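Local coordinates for allantoin racemase (Pseudomonas fluorescens, PDB 5LFD), which probably racemises 5-substituted hydantoins, interconverting their D and L enantiomers, as a member of the HyuE racemase family, at residues 4-9 against 33-38. Numbering follows the deposited sequence.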
loop_
_atom_site.group_PDB
_atom_site.type_symbol
_atom_site.label_atom_id
_atom_site.label_comp_id
_atom_site.label_asym_id
_atom_site.label_seq_id
_atom_site.Cartn_x
_atom_site.Cartn_y
_atom_site.Cartn_z
ATOM N N LEU A 4 29.225 -5.385 -20.580
ATOM C CA LEU A 4 29.031 -4.073 -21.179
ATOM C C LEU A 4 28.529 -3.083 -20.129
ATOM O O LEU A 4 27.513 -3.335 -19.472
ATOM C CB LEU A 4 28.065 -4.137 -22.377
ATOM C CG LEU A 4 28.345 -5.183 -23.473
ATOM C CD1 LEU A 4 27.288 -5.109 -24.581
ATOM C CD2 LEU A 4 29.805 -5.176 -24.014
ATOM N N VAL A 5 29.259 -1.987 -19.950
ATOM C CA VAL A 5 28.836 -0.839 -19.125
ATOM C C VAL A 5 28.445 0.382 -19.974
ATOM O O VAL A 5 29.313 1.111 -20.516
ATOM C CB VAL A 5 29.917 -0.420 -18.106
ATOM C CG1 VAL A 5 29.424 0.684 -17.206
ATOM C CG2 VAL A 5 30.310 -1.621 -17.262
ATOM N N VAL A 6 27.127 0.637 -20.062
ATOM C CA VAL A 6 26.631 1.586 -21.032
ATOM C C VAL A 6 26.168 2.874 -20.373
ATOM O O VAL A 6 25.304 2.880 -19.452
ATOM C CB VAL A 6 25.494 0.954 -21.876
ATOM C CG1 VAL A 6 25.222 1.836 -23.075
ATOM C CG2 VAL A 6 25.864 -0.439 -22.320
ATOM N N ASN A 7 26.761 3.961 -20.810
ATOM C CA ASN A 7 26.384 5.284 -20.364
ATOM C C ASN A 7 24.991 5.535 -20.949
ATOM O O ASN A 7 24.677 5.058 -22.059
ATOM C CB ASN A 7 27.398 6.347 -20.898
ATOM C CG ASN A 7 27.249 7.728 -20.234
ATOM O OD1 ASN A 7 26.291 8.006 -19.453
ATOM N ND2 ASN A 7 28.195 8.629 -20.548
ATOM N N VAL A 8 24.149 6.251 -20.220
ATOM C CA VAL A 8 22.851 6.695 -20.757
ATOM C C VAL A 8 22.952 8.020 -21.548
ATOM O O VAL A 8 22.063 8.352 -22.338
ATOM C CB VAL A 8 21.772 6.827 -19.630
ATOM C CG1 VAL A 8 21.327 5.436 -19.137
ATOM C CG2 VAL A 8 22.235 7.778 -18.525
ATOM N N ASN A 9 24.002 8.797 -21.310
ATOM C CA ASN A 9 24.190 10.043 -22.062
ATOM C C ASN A 9 25.377 9.891 -23.016
ATOM O O ASN A 9 26.101 8.923 -22.919
ATOM C CB ASN A 9 24.300 11.282 -21.153
ATOM C CG ASN A 9 25.552 11.283 -20.265
ATOM O OD1 ASN A 9 26.703 11.183 -20.740
ATOM N ND2 ASN A 9 25.336 11.480 -18.971
ATOM N N VAL A 33 33.731 -3.267 -20.681
ATOM C CA VAL A 33 33.686 -2.639 -21.964
ATOM C C VAL A 33 32.686 -1.478 -21.845
ATOM O O VAL A 33 31.443 -1.677 -21.841
ATOM C CB VAL A 33 33.266 -3.650 -23.039
ATOM C CG1 VAL A 33 32.928 -2.916 -24.325
ATOM C CG2 VAL A 33 34.388 -4.663 -23.288
ATOM N N GLY A 34 33.240 -0.278 -21.686
ATOM C CA GLY A 34 32.447 0.932 -21.503
ATOM C C GLY A 34 31.982 1.489 -22.848
ATOM O O GLY A 34 32.817 1.775 -23.722
ATOM N N LEU A 35 30.665 1.642 -23.011
ATOM C CA LEU A 35 30.035 2.069 -24.293
ATOM C C LEU A 35 29.340 3.426 -24.175
ATOM O O LEU A 35 28.698 3.714 -23.151
ATOM C CB LEU A 35 29.023 1.014 -24.785
ATOM C CG LEU A 35 29.561 -0.368 -25.125
ATOM C CD1 LEU A 35 28.451 -1.291 -25.571
ATOM C CD2 LEU A 35 30.614 -0.247 -26.229
ATOM N N THR A 36 29.497 4.259 -25.207
ATOM C CA THR A 36 28.818 5.547 -25.274
ATOM C C THR A 36 27.776 5.439 -26.355
ATOM O O THR A 36 28.095 4.980 -27.451
ATOM C CB THR A 36 29.772 6.749 -25.473
ATOM O OG1 THR A 36 30.656 6.815 -24.368
ATOM C CG2 THR A 36 28.983 8.080 -25.437
ATOM N N PRO A 37 26.486 5.738 -26.023
ATOM C CA PRO A 37 25.453 5.605 -27.043
ATOM C C PRO A 37 25.764 6.501 -28.218
ATOM O O PRO A 37 26.430 7.512 -28.036
ATOM C CB PRO A 37 24.196 6.122 -26.327
ATOM C CG PRO A 37 24.455 5.802 -24.919
ATOM C CD PRO A 37 25.901 6.176 -24.749
ATOM N N TYR A 38 25.236 6.155 -29.385
ATOM C CA TYR A 38 25.523 6.901 -30.634
ATOM C C TYR A 38 24.698 8.179 -30.803
ATOM O O TYR A 38 25.171 9.110 -31.400
ATOM C CB TYR A 38 25.344 5.991 -31.862
ATOM C CG TYR A 38 26.406 4.856 -31.994
ATOM C CD1 TYR A 38 26.061 3.627 -32.576
ATOM C CD2 TYR A 38 27.749 5.038 -31.590
ATOM C CE1 TYR A 38 27.012 2.601 -32.742
ATOM C CE2 TYR A 38 28.691 4.012 -31.732
ATOM C CZ TYR A 38 28.306 2.807 -32.312
ATOM O OH TYR A 38 29.181 1.764 -32.451
#
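Val5 lies opposite Gly34 in a parallel pairing and bonds to the residues on either side of it: Val5 N donates to Val33 O, and Leu35 N donates to Val5 O at 2.9 Å. Farther along, Asn7 N reaches Leu35 O at 3.0 Å, with an N-H...O angle of 167°. The CA of Gly34 also approaches Val5 O at 3.3 Å, a CA-H...O contact beside the Leu35 bond. Beyond Asn7 N, residues 7-9 turn back on themselves. Asn7 has CG anti to its own N (chi1 -168°), which carries the amide forward along the chain, and OD1 accepts from Asn9 N at 3.1 Å in an Asx turn; the donor stands well above the amide plane, though the N-H points straight at the oxygen. Asn7 ND2 bonds to Thr15 OG1 and, weakly, to Asn9 OD1, so both ends of the amide are held and its rotation is fixed. Asn9 OD1 is itself held by the backbone N of Thr11. Pro37 fits against this turn: its CG lies 3.0 Å from Asn7 O, a tight approach, and its CD lies 3.3 Å from Asn9 O. On the sheet face bearing Leu4, Val6, Val33 and Leu35, Leu4 lies alongside Val33, CD2 to CG1 at 3.9 Å, while its other methyl, CD1, meets Leu35 CD1 at 4.1 Å. The Leu35 methyl also approaches Val6 CG2. Helix 47-63 packs on this face, through Val57 and Val61 on Val6 and Arg60 on Leu35. Val5 faces the other way, onto Ile18 of helix 12-23, the crossover of this beta-alpha-beta unit; Thr15 of that helix also bonds to Thr36. Strand 31-35 is an edge strand of this parallel sheet within the chain, and strand 2-7 continues the sheet to strand 70-74.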